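Beta-N-acetylhexosaminidase (Mycobacterium smegmatis, PDB 4YYF) probably hydrolyses terminal non-reducing N-acetyl-D-hexosamine residues from N-acetyl-beta-D-hexosaminides, as a member of glycoside hydrolase family 3. Local coordinates at residues A[104-109]-A[171-176]; A[133-138]-A[187-192]; A[180-185]-A[233-238]; A[206-211]-A[218-223]. The protein carries 1 engineered substitution. One frame throughout, in Å; residues are numbered along the deposited sequence. Where two conformers were deposited one is given.

Interaction 1: residues A[104-109]-A[171-176]; sequences DEEGGR and GDRSFG. With ACT (acetate ion), chain D.
The carboxylate of E106 meets the guanidinium of R173 side-on in a bidentate salt bridge, one oxygen to each of two nitrogens. R173 NE reaches E106 OE1 at 2.9 Å along an almost straight N-H...O line (178°), and R173 NH2 reaches E106 OE2 at 2.8 Å. Both oxygens use their syn lone pairs, and the two flat groups are nearly coplanar. A bend in the arginine chain at chi3 (66°) turns this edge to the glutamate. R173 NH1 bonds OXT of the acetate at 2.8 Å, with a weak second bond from NH2.

The second pair, R109 with D172, is built differently. R109 NE (2.8 Å) and NH2 (3.1 Å) both converge on D172 OD1 from one face of the carboxylate, whose plane is turned 53° from the guanidinium. Water 2 also donates to OD1 and accepts from R109 N, while water 1 links E106 OE1 to the backbone O of R173. R109 NH2 further rests 3.5 Å from R173 CG.

Outer partners fix these groups: K203 NZ makes a second salt bridge to E106 OE2, V169 O takes R173 NH1, and D167 pairs with R109 NH1. Glycine suits 107, where a beta carbon would jam against the preceding carbonyl O, and 108, where phi is positive. The sequences resemble the DxEGGR and RSFG motifs of family 3 N-acetylglucosaminidases, and the acetate may mark a sugar-binding pocket. The contact joins the C-terminal end of barrel strand 100-107, at its bulge, to the loop leading into helix 179-196, with strand 199-205 beside R173.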
loop_
_atom_site.group_PDB
_atom_site.type_symbol
_atom_site.label_atom_id
_atom_site.label_comp_id
_atom_site.label_asym_id
_atom_site.label_seq_id
_atom_site.Cartn_x
_atom_site.Cartn_y
_atom_site.Cartn_z
ATOM N N ASP A 104 7.006 0.666 5.384
ATOM C CA ASP A 104 7.411 1.866 4.648
ATOM C C ASP A 104 8.939 1.968 4.620
ATOM O O ASP A 104 9.542 2.511 5.539
ATOM C CB ASP A 104 6.882 3.133 5.323
ATOM C CG ASP A 104 5.454 3.475 4.930
ATOM O OD1 ASP A 104 4.926 2.890 3.958
ATOM O OD2 ASP A 104 4.857 4.355 5.596
ATOM N N GLU A 105 9.572 1.471 3.568
ATOM C CA GLU A 105 11.028 1.559 3.469
ATOM C C GLU A 105 11.417 2.266 2.163
ATOM O O GLU A 105 11.721 1.620 1.154
ATOM C CB GLU A 105 11.648 0.157 3.591
ATOM C CG GLU A 105 13.160 0.125 3.638
ATOM C CD GLU A 105 13.755 1.175 4.557
ATOM O OE1 GLU A 105 14.347 2.144 4.042
ATOM O OE2 GLU A 105 13.654 1.030 5.794
ATOM N N GLU A 106 11.377 3.600 2.197
ATOM C CA GLU A 106 11.618 4.451 1.022
ATOM C C GLU A 106 13.039 4.981 1.004
ATOM O O GLU A 106 13.590 5.268 -0.060
ATOM C CB GLU A 106 10.671 5.666 1.044
ATOM C CG GLU A 106 9.185 5.316 1.085
ATOM C CD GLU A 106 8.302 6.518 1.378
ATOM O OE1 GLU A 106 8.721 7.660 1.066
ATOM O OE2 GLU A 106 7.187 6.317 1.926
ATOM N N GLY A 107 13.613 5.151 2.194
ATOM C CA GLY A 107 14.900 5.810 2.345
ATOM C C GLY A 107 14.672 7.215 2.857
ATOM O O GLY A 107 13.532 7.690 2.885
ATOM N N GLY A 108 15.740 7.897 3.256
ATOM C CA GLY A 108 15.617 9.265 3.731
ATOM C C GLY A 108 14.759 9.383 4.981
ATOM O O GLY A 108 15.042 8.744 6.005
ATOM N N ARG A 109 13.713 10.205 4.906
ATOM C CA ARG A 109 12.864 10.468 6.069
ATOM C C ARG A 109 11.923 9.314 6.411
ATOM O O ARG A 109 11.390 9.249 7.521
ATOM C CB ARG A 109 12.059 11.752 5.858
ATOM C CG ARG A 109 12.886 13.033 6.059
ATOM C CD ARG A 109 12.029 14.276 5.852
ATOM N NE ARG A 109 11.363 14.196 4.559
ATOM C CZ ARG A 109 10.076 14.443 4.347
ATOM N NH1 ARG A 109 9.292 14.832 5.347
ATOM N NH2 ARG A 109 9.585 14.323 3.116
ATOM N N GLY A 171 7.496 16.039 -0.441
ATOM C CA GLY A 171 8.810 16.668 -0.404
ATOM C C GLY A 171 9.915 15.767 -0.939
ATOM O O GLY A 171 9.775 15.200 -2.023
ATOM N N ASP A 172 11.000 15.602 -0.179
ATOM C CA ASP A 172 12.138 14.806 -0.667
ATOM C C ASP A 172 11.857 13.303 -0.824
ATOM O O ASP A 172 12.740 12.533 -1.247
ATOM C CB ASP A 172 13.416 15.067 0.156
ATOM C CG ASP A 172 13.335 14.550 1.590
ATOM O OD1 ASP A 172 12.395 13.800 1.939
ATOM O OD2 ASP A 172 14.250 14.890 2.375
ATOM N N ARG A 173 10.636 12.879 -0.502
ATOM C CA ARG A 173 10.232 11.499 -0.757
ATOM C C ARG A 173 9.940 11.283 -2.239
ATOM O O ARG A 173 9.771 10.151 -2.691
ATOM C CB ARG A 173 8.987 11.137 0.056
ATOM C CG ARG A 173 9.171 11.175 1.564
ATOM C CD ARG A 173 7.800 11.116 2.244
ATOM N NE ARG A 173 7.118 9.836 2.021
ATOM C CZ ARG A 173 5.821 9.634 2.228
ATOM N NH1 ARG A 173 5.054 10.638 2.629
ATOM N NH2 ARG A 173 5.291 8.431 2.036
ATOM N N SER A 174 9.862 12.374 -2.991
ATOM C CA SER A 174 9.611 12.296 -4.432
ATOM C C SER A 174 10.907 12.314 -5.224
ATOM O O SER A 174 11.827 13.060 -4.894
ATOM C CB SER A 174 8.742 13.470 -4.888
ATOM O OG SER A 174 8.877 13.670 -6.291
ATOM N N PHE A 175 10.972 11.509 -6.281
ATOM C CA PHE A 175 12.165 11.466 -7.126
ATOM C C PHE A 175 12.332 12.704 -8.006
ATOM O O PHE A 175 13.387 12.897 -8.593
ATOM C CB PHE A 175 12.185 10.198 -7.999
ATOM C CG PHE A 175 12.523 8.944 -7.241
ATOM C CD1 PHE A 175 13.849 8.635 -6.943
ATOM C CD2 PHE A 175 11.525 8.095 -6.802
ATOM C CE1 PHE A 175 14.165 7.482 -6.242
ATOM C CE2 PHE A 175 11.829 6.946 -6.097
ATOM C CZ PHE A 175 13.162 6.641 -5.806
ATOM N N GLY A 176 11.306 13.538 -8.122
ATOM C CA GLY A 176 11.478 14.771 -8.872
ATOM C C GLY A 176 10.203 15.501 -9.251
ATOM O O GLY A 176 9.097 15.040 -8.980
HETATM C C ACT D . 1.320 9.499 2.930
HETATM O O ACT D . 0.715 8.548 3.478
HETATM O OXT ACT D . 2.505 9.669 3.286
HETATM C CH3 ACT D . 0.670 10.398 1.922
HETATM O O HOH W 1 10.484 8.173 -0.993
HETATM O O HOH W 2 12.817 11.247 2.397
#

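Interaction 2: residues A[133-138]-A[187-192]; sequences DEVYGI and GAYARG
Y136 and R191 form a cation-pi stack: the guanidinium lies flat on one face of the phenol ring, planes 3° apart and centres 4.3 Å apart. The overlap is offset, with R191 NH1 3.5 Å from Y136 CD1 near the rim. R191 gets there by bending at chi3 (43°), which folds its head back over the ring. D133 OD1 lies 4.5 Å from R191 NH2, beyond a salt bridge, and may weakly favour the positive charge.

Backbone packing comes next. Glycine suits position 192 because a side chain would run into Y136 O; its bare CA lies 3.5 Å from Y136 CE1. A188 O lies 3.6 Å from Y136 CA. With such small residues the axes of segments 133-138 and 187-192 come to 7.4 Å and cross at -32°. Their parent helices, 132-148 and 179-196, run roughly parallel, as do outer helices of a TIM barrel.

The apolar contacts are V135 with Y189 and A188 with Y136. V135 CG1 touches the edge of the Y189 ring, 3.7 Å from CD2, and A188 CB faces Y136 CB at 4.2 Å. Both hydroxyls find polar partners beyond the two segments, Y136 OH bonding to D195 and Y189 OH to Q120 OE1.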
loop_
_atom_site.group_PDB
_atom_site.type_symbol
_atom_site.label_atom_id
_atom_site.label_comp_id
_atom_site.label_asym_id
_atom_site.label_seq_id
_atom_site.Cartn_x
_atom_site.Cartn_y
_atom_site.Cartn_z
ATOM N N ASP A 133 20.665 3.407 -13.080
ATOM C CA ASP A 133 21.201 2.054 -12.888
ATOM C C ASP A 133 21.734 1.866 -11.475
ATOM O O ASP A 133 21.625 0.777 -10.895
ATOM C CB ASP A 133 22.305 1.737 -13.901
ATOM C CG ASP A 133 21.769 1.545 -15.309
ATOM O OD1 ASP A 133 20.552 1.296 -15.456
ATOM O OD2 ASP A 133 22.569 1.640 -16.268
ATOM N N GLU A 134 22.326 2.926 -10.931
ATOM C CA GLU A 134 22.794 2.910 -9.545
ATOM C C GLU A 134 21.633 2.781 -8.566
ATOM O O GLU A 134 21.739 2.076 -7.551
ATOM C CB GLU A 134 23.617 4.167 -9.239
ATOM C CG GLU A 134 24.984 4.158 -9.890
ATOM C CD GLU A 134 25.764 5.429 -9.651
ATOM O OE1 GLU A 134 25.188 6.524 -9.795
ATOM O OE2 GLU A 134 26.959 5.335 -9.317
ATOM N N VAL A 135 20.525 3.458 -8.862
ATOM C CA VAL A 135 19.344 3.380 -7.995
ATOM C C VAL A 135 18.755 1.969 -8.042
ATOM O O VAL A 135 18.326 1.431 -7.013
ATOM C CB VAL A 135 18.278 4.472 -8.350
ATOM C CG1 VAL A 135 16.979 4.244 -7.589
ATOM C CG2 VAL A 135 18.819 5.867 -8.030
ATOM N N TYR A 136 18.771 1.353 -9.224
ATOM C CA TYR A 136 18.340 -0.038 -9.343
ATOM C C TYR A 136 19.139 -0.922 -8.376
ATOM O O TYR A 136 18.561 -1.712 -7.624
ATOM C CB TYR A 136 18.489 -0.559 -10.781
ATOM C CG TYR A 136 18.353 -2.066 -10.858
ATOM C CD1 TYR A 136 17.102 -2.669 -10.844
ATOM C CD2 TYR A 136 19.475 -2.885 -10.930
ATOM C CE1 TYR A 136 16.971 -4.054 -10.900
ATOM C CE2 TYR A 136 19.359 -4.269 -10.980
ATOM C CZ TYR A 136 18.108 -4.845 -10.964
ATOM O OH TYR A 136 17.990 -6.217 -11.018
ATOM N N GLY A 137 20.457 -0.769 -8.398
ATOM C CA GLY A 137 21.344 -1.555 -7.550
ATOM C C GLY A 137 21.121 -1.306 -6.069
ATOM O O GLY A 137 21.196 -2.225 -5.257
ATOM N N ILE A 138 20.855 -0.055 -5.709
ATOM C CA ILE A 138 20.576 0.273 -4.316
ATOM C C ILE A 138 19.290 -0.412 -3.846
ATOM O O ILE A 138 19.250 -1.007 -2.760
ATOM C CB ILE A 138 20.470 1.787 -4.121
ATOM C CG1 ILE A 138 21.850 2.429 -4.265
ATOM C CG2 ILE A 138 19.886 2.104 -2.759
ATOM C CD1 ILE A 138 21.825 3.958 -4.280
ATOM N N GLY A 187 10.915 3.846 -11.414
ATOM C CA GLY A 187 10.873 2.602 -12.170
ATOM C C GLY A 187 12.054 1.709 -11.829
ATOM O O GLY A 187 11.909 0.490 -11.654
ATOM N N ALA A 188 13.224 2.324 -11.718
ATOM C CA ALA A 188 14.440 1.609 -11.361
ATOM C C ALA A 188 14.326 1.081 -9.944
ATOM O O ALA A 188 14.729 -0.057 -9.665
ATOM C CB ALA A 188 15.676 2.526 -11.494
ATOM N N TYR A 189 13.773 1.899 -9.053
ATOM C CA TYR A 189 13.664 1.507 -7.654
ATOM C C TYR A 189 12.699 0.324 -7.540
ATOM O O TYR A 189 12.955 -0.633 -6.805
ATOM C CB TYR A 189 13.223 2.688 -6.754
ATOM C CG TYR A 189 13.669 2.520 -5.308
ATOM C CD1 TYR A 189 12.963 1.702 -4.431
ATOM C CD2 TYR A 189 14.816 3.153 -4.829
ATOM C CE1 TYR A 189 13.392 1.521 -3.103
ATOM C CE2 TYR A 189 15.243 2.987 -3.498
ATOM C CZ TYR A 189 14.523 2.173 -2.654
ATOM O OH TYR A 189 14.939 1.995 -1.349
ATOM N N ALA A 190 11.587 0.394 -8.265
ATOM C CA ALA A 190 10.591 -0.682 -8.219
ATOM C C ALA A 190 11.183 -1.970 -8.780
ATOM O O ALA A 190 10.940 -3.064 -8.252
ATOM C CB ALA A 190 9.316 -0.286 -8.974
ATOM N N ARG A 191 11.978 -1.832 -9.843
ATOM C CA ARG A 191 12.564 -2.981 -10.519
ATOM C C ARG A 191 13.562 -3.689 -9.589
ATOM O O ARG A 191 13.642 -4.922 -9.572
ATOM C CB ARG A 191 13.214 -2.529 -11.846
ATOM C CG ARG A 191 13.698 -3.663 -12.741
ATOM C CD ARG A 191 14.024 -3.172 -14.160
ATOM N NE ARG A 191 14.753 -1.899 -14.168
ATOM C CZ ARG A 191 16.076 -1.783 -14.263
ATOM N NH1 ARG A 191 16.844 -2.864 -14.363
ATOM N NH2 ARG A 191 16.629 -0.573 -14.263
ATOM N N GLY A 192 14.311 -2.900 -8.816
ATOM C CA GLY A 192 15.268 -3.437 -7.858
ATOM C C GLY A 192 14.574 -4.218 -6.765
ATOM O O GLY A 192 14.985 -5.332 -6.432
#

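Interaction 3: residues A[180-185]-A[233-238]; sequences AVVTEY and LVPYRT
T183 OG1, hydrogen-bonded to P179 O one turn earlier in its own helix, lies against P235, 3.3 Å from its CA and 3.8 Å from its CB. Spending the hydroxyl on its own helix suits threonine to this place, because the polar atom can then rest against a proline that presents only its CA and ring carbons to this side. A chi1 of -58° sets OG1 beside the backbone N and sends the methyl along the interface, where T183 CG2 meets T238 OG1 at a close 3.2 Å.

Next to this pair, V182 presses CG1 onto the pyrrolidine ring, 3.7 Å from P235 CG and 4.0 Å from its CB. The compact proline ring thus takes a valine methyl and the threonine hydroxyl together, and V234 contributes a little at the margin. Short side chains bring the helical segments to 8.8 Å between axes, crossing at -37°; T183 and P235 are the closest pair, with 4.8 Å between their CA atoms.

Both helices belong to the outer layer of the TIM barrel: helix 179-196 precedes strand 199-205, and helix 234-239 comes after it. Y236 turns inward to F205 and L202 on that strand, while Y185 leans toward V135 of helix 132-148.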
loop_
_atom_site.group_PDB
_atom_site.type_symbol
_atom_site.label_atom_id
_atom_site.label_comp_id
_atom_site.label_asym_id
_atom_site.label_seq_id
_atom_site.Cartn_x
_atom_site.Cartn_y
_atom_site.Cartn_z
ATOM N N ALA A 180 8.957 12.516 -16.138
ATOM C CA ALA A 180 9.826 11.604 -16.888
ATOM C C ALA A 180 10.972 11.133 -15.997
ATOM O O ALA A 180 11.415 9.983 -16.086
ATOM C CB ALA A 180 10.357 12.273 -18.157
ATOM N N VAL A 181 11.448 12.029 -15.135
ATOM C CA VAL A 181 12.473 11.679 -14.155
ATOM C C VAL A 181 11.915 10.707 -13.124
ATOM O O VAL A 181 12.581 9.730 -12.763
ATOM C CB VAL A 181 13.048 12.932 -13.469
ATOM C CG1 VAL A 181 13.980 12.541 -12.324
ATOM C CG2 VAL A 181 13.783 13.781 -14.486
ATOM N N VAL A 182 10.691 10.956 -12.655
ATOM C CA VAL A 182 10.065 10.033 -11.717
ATOM C C VAL A 182 9.950 8.649 -12.339
ATOM O O VAL A 182 10.309 7.651 -11.715
ATOM C CB VAL A 182 8.682 10.526 -11.238
ATOM C CG1 VAL A 182 7.952 9.419 -10.469
ATOM C CG2 VAL A 182 8.840 11.769 -10.366
ATOM N N THR A 183 9.481 8.594 -13.580
ATOM C CA THR A 183 9.312 7.304 -14.252
ATOM C C THR A 183 10.623 6.529 -14.312
ATOM O O THR A 183 10.675 5.349 -13.979
ATOM C CB THR A 183 8.757 7.490 -15.661
ATOM O OG1 THR A 183 7.505 8.188 -15.576
ATOM C CG2 THR A 183 8.557 6.137 -16.342
ATOM N N GLU A 184 11.692 7.201 -14.726
ATOM C CA GLU A 184 12.994 6.550 -14.799
ATOM C C GLU A 184 13.477 6.066 -13.437
ATOM O O GLU A 184 13.834 4.900 -13.282
ATOM C CB GLU A 184 14.033 7.492 -15.412
ATOM C CG GLU A 184 15.313 6.791 -15.797
ATOM C CD GLU A 184 16.399 7.754 -16.227
ATOM O OE1 GLU A 184 16.186 8.984 -16.123
ATOM O OE2 GLU A 184 17.467 7.274 -16.665
ATOM N N TYR A 185 13.478 6.952 -12.444
ATOM C CA TYR A 185 14.072 6.618 -11.151
ATOM C C TYR A 185 13.189 5.734 -10.273
ATOM O O TYR A 185 13.661 4.729 -9.715
ATOM C CB TYR A 185 14.530 7.887 -10.415
ATOM C CG TYR A 185 15.840 8.404 -10.933
ATOM C CD1 TYR A 185 15.902 9.156 -12.103
ATOM C CD2 TYR A 185 17.026 8.126 -10.265
ATOM C CE1 TYR A 185 17.117 9.622 -12.593
ATOM C CE2 TYR A 185 18.244 8.582 -10.745
ATOM C CZ TYR A 185 18.281 9.329 -11.902
ATOM O OH TYR A 185 19.491 9.777 -12.361
ATOM N N LEU A 233 -0.076 11.632 -13.211
ATOM C CA LEU A 233 -0.473 10.275 -13.588
ATOM C C LEU A 233 0.493 9.649 -14.583
ATOM O O LEU A 233 0.412 8.456 -14.862
ATOM C CB LEU A 233 -1.898 10.266 -14.174
ATOM C CG LEU A 233 -3.001 10.358 -13.121
ATOM C CD1 LEU A 233 -4.360 10.644 -13.746
ATOM C CD2 LEU A 233 -3.057 9.079 -12.288
ATOM N N VAL A 234 1.395 10.459 -15.130
ATOM C CA VAL A 234 2.313 9.972 -16.166
ATOM C C VAL A 234 3.140 8.724 -15.775
ATOM O O VAL A 234 3.210 7.773 -16.559
ATOM C CB VAL A 234 3.193 11.117 -16.743
ATOM C CG1 VAL A 234 4.263 10.572 -17.669
ATOM C CG2 VAL A 234 2.309 12.120 -17.484
ATOM N N PRO A 235 3.752 8.708 -14.570
ATOM C CA PRO A 235 4.546 7.529 -14.191
ATOM C C PRO A 235 3.756 6.209 -14.179
ATOM O O PRO A 235 4.308 5.169 -14.545
ATOM C CB PRO A 235 5.025 7.878 -12.770
ATOM C CG PRO A 235 5.088 9.377 -12.764
ATOM C CD PRO A 235 3.905 9.805 -13.589
ATOM N N TYR A 236 2.493 6.246 -13.766
ATOM C CA TYR A 236 1.679 5.031 -13.727
ATOM C C TYR A 236 1.493 4.391 -15.103
ATOM O O TYR A 236 1.332 3.179 -15.205
ATOM C CB TYR A 236 0.306 5.307 -13.100
ATOM C CG TYR A 236 0.369 5.715 -11.644
ATOM C CD1 TYR A 236 0.402 4.761 -10.636
ATOM C CD2 TYR A 236 0.396 7.057 -11.275
ATOM C CE1 TYR A 236 0.459 5.129 -9.297
ATOM C CE2 TYR A 236 0.460 7.435 -9.933
ATOM C CZ TYR A 236 0.487 6.461 -8.957
ATOM O OH TYR A 236 0.543 6.828 -7.622
ATOM N N ARG A 237 1.522 5.205 -16.156
ATOM C CA ARG A 237 1.279 4.702 -17.509
ATOM C C ARG A 237 2.231 3.589 -17.908
ATOM O O ARG A 237 1.839 2.668 -18.608
ATOM C CB ARG A 237 1.387 5.813 -18.546
ATOM C CG ARG A 237 0.389 6.942 -18.420
ATOM C CD ARG A 237 0.773 8.001 -19.435
ATOM N NE ARG A 237 -0.015 9.228 -19.359
ATOM C CZ ARG A 237 0.244 10.312 -20.088
ATOM N NH1 ARG A 237 -0.515 11.393 -19.978
ATOM N NH2 ARG A 237 1.271 10.312 -20.927
ATOM N N THR A 238 3.486 3.679 -17.482
ATOM C CA THR A 238 4.435 2.610 -17.785
ATOM C C THR A 238 4.701 1.685 -16.596
ATOM O O THR A 238 4.927 0.497 -16.781
ATOM C CB THR A 238 5.766 3.130 -18.360
ATOM O OG1 THR A 238 6.372 4.011 -17.424
ATOM C CG2 THR A 238 5.532 3.876 -19.663
#

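Interaction 4: residues A[206-211]-A[218-223]; sequences PGHGHA and GGVTTP
H208 and V220 meet loosely: V220 CG2 approaches the imidazole obliquely, 4.4 Å from H208 NE2, and that nitrogen is hydrogen-bonded to S215. The second imidazole, of H210, leads away to D232 through ND1, leaving its CB to pack 3.7 Å from P223 CG.

Both histidines belong to a type I beta turn, H208 to A211. It overlaps the KHFPGHG signature of family 3 N-acetylglucosaminidases, on the loop following barrel strand 199-205; in relatives an Asp-His catalytic dyad sits further along that loop, between the two segments. An acetate near H208 is consistent with a pocket here. G207 adopts backbone angles (135°/113°) that only glycine readily accepts, and P206 before it follows a cis peptide bond.

The returning chain is joined by weak contacts. A211 CA makes a CA-H...O contact of 3.3 Å with T221 O, and A211 CB rests 4.1 Å from V220 CG2. The small alanine lets the backbones close in. T222 points CG2 at G207 O, 3.4 Å away, while its hydroxyl donates to P223 O at 2.7 Å from OG1. Water 3 donates to T221 O at 3.0 Å and, weakly, to H210 O.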
loop_
_atom_site.group_PDB
_atom_site.type_symbol
_atom_site.label_atom_id
_atom_site.label_comp_id
_atom_site.label_asym_id
_atom_site.label_seq_id
_atom_site.Cartn_x
_atom_site.Cartn_y
_atom_site.Cartn_z
ATOM N N PRO A 206 -4.238 8.971 -7.211
ATOM C CA PRO A 206 -3.657 9.406 -8.491
ATOM C C PRO A 206 -2.652 10.554 -8.375
ATOM O O PRO A 206 -2.391 11.239 -9.370
ATOM C CB PRO A 206 -4.878 9.897 -9.258
ATOM C CG PRO A 206 -5.756 10.490 -8.169
ATOM C CD PRO A 206 -5.594 9.515 -7.018
ATOM N N GLY A 207 -2.106 10.784 -7.184
ATOM C CA GLY A 207 -1.040 11.769 -7.047
ATOM C C GLY A 207 -1.171 12.712 -5.865
ATOM O O GLY A 207 -2.072 13.555 -5.832
ATOM N N HIS A 208 -0.251 12.595 -4.909
ATOM C CA HIS A 208 -0.269 13.431 -3.691
ATOM C C HIS A 208 0.718 14.591 -3.831
ATOM O O HIS A 208 0.742 15.513 -3.004
ATOM C CB HIS A 208 0.114 12.577 -2.467
ATOM C CG HIS A 208 -0.383 13.101 -1.162
ATOM N ND1 HIS A 208 -0.139 14.398 -0.716
ATOM C CD2 HIS A 208 -1.103 12.520 -0.171
ATOM C CE1 HIS A 208 -0.691 14.576 0.456
ATOM N NE2 HIS A 208 -1.292 13.445 0.819
ATOM N N GLY A 209 1.535 14.549 -4.883
ATOM C CA GLY A 209 2.633 15.491 -5.036
ATOM C C GLY A 209 2.238 16.959 -5.074
ATOM O O GLY A 209 2.991 17.813 -4.614
ATOM N N HIS A 210 1.067 17.265 -5.624
ATOM C CA HIS A 210 0.636 18.665 -5.711
ATOM C C HIS A 210 -0.616 18.924 -4.866
ATOM O O HIS A 210 -1.335 19.890 -5.101
ATOM C CB HIS A 210 0.391 19.077 -7.172
ATOM C CG HIS A 210 1.590 18.915 -8.058
ATOM N ND1 HIS A 210 1.784 17.814 -8.861
ATOM C CD2 HIS A 210 2.660 19.725 -8.264
ATOM C CE1 HIS A 210 2.919 17.951 -9.532
ATOM N NE2 HIS A 210 3.467 19.100 -9.182
ATOM N N ALA A 211 -0.878 18.058 -3.890
ATOM C CA ALA A 211 -2.057 18.218 -3.024
ATOM C C ALA A 211 -1.927 19.455 -2.130
ATOM O O ALA A 211 -0.821 19.942 -1.901
ATOM C CB ALA A 211 -2.275 16.974 -2.183
ATOM N N GLY A 218 -5.569 16.100 7.942
ATOM C CA GLY A 218 -6.888 16.563 7.542
ATOM C C GLY A 218 -7.121 16.359 6.066
ATOM O O GLY A 218 -6.302 15.749 5.389
ATOM N N GLY A 219 -8.240 16.866 5.559
ATOM C CA GLY A 219 -8.574 16.685 4.157
ATOM C C GLY A 219 -7.669 17.520 3.279
ATOM O O GLY A 219 -7.259 18.617 3.665
ATOM N N VAL A 220 -7.352 16.995 2.097
ATOM C CA VAL A 220 -6.534 17.707 1.121
ATOM C C VAL A 220 -7.131 17.552 -0.282
ATOM O O VAL A 220 -7.874 16.597 -0.544
ATOM C CB VAL A 220 -5.064 17.206 1.119
ATOM C CG1 VAL A 220 -4.444 17.320 2.502
ATOM C CG2 VAL A 220 -4.974 15.770 0.614
ATOM N N THR A 221 -6.796 18.493 -1.165
ATOM C CA THR A 221 -7.289 18.511 -2.545
ATOM C C THR A 221 -6.128 18.563 -3.550
ATOM O O THR A 221 -5.143 19.270 -3.334
ATOM C CB THR A 221 -8.208 19.729 -2.779
ATOM O OG1 THR A 221 -9.256 19.720 -1.808
ATOM C CG2 THR A 221 -8.834 19.699 -4.178
ATOM N N THR A 222 -6.248 17.828 -4.652
ATOM C CA THR A 222 -5.245 17.873 -5.716
ATOM C C THR A 222 -5.669 18.864 -6.798
ATOM O O THR A 222 -6.796 19.362 -6.769
ATOM C CB THR A 222 -5.139 16.517 -6.407
ATOM O OG1 THR A 222 -6.349 16.283 -7.131
ATOM C CG2 THR A 222 -4.908 15.398 -5.407
ATOM N N PRO A 223 -4.778 19.133 -7.777
ATOM C CA PRO A 223 -5.241 19.807 -8.995
ATOM C C PRO A 223 -6.313 18.949 -9.674
ATOM O O PRO A 223 -6.403 17.761 -9.371
ATOM C CB PRO A 223 -3.981 19.842 -9.869
ATOM C CG PRO A 223 -2.848 19.817 -8.893
ATOM C CD PRO A 223 -3.311 18.938 -7.776
HETATM O O HOH W 3 -4.283 21.719 -4.876
#

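In the fold
From the N terminus, interaction 1 closes the loop from the end of strand 100-107 to the loop after strand 153-154. Interaction 2 opens within that span, at 133-138, and closes beyond it at 187-192, so the two cross; F175 and Y189 touch where they meet. Interaction 3 starts at 180-185, after interaction 1 has closed but before interaction 2 has, and so crosses the latter, with V135 against Y185. Interaction 4, a short loop folded back on itself, lies wholly between the ends of interaction 3 and meets it where P206 packs on L233. Interactions 2 and 3 join helices 132-148, 179-196 and 234-239; interaction 4 holds the loop after strand 199-205 together.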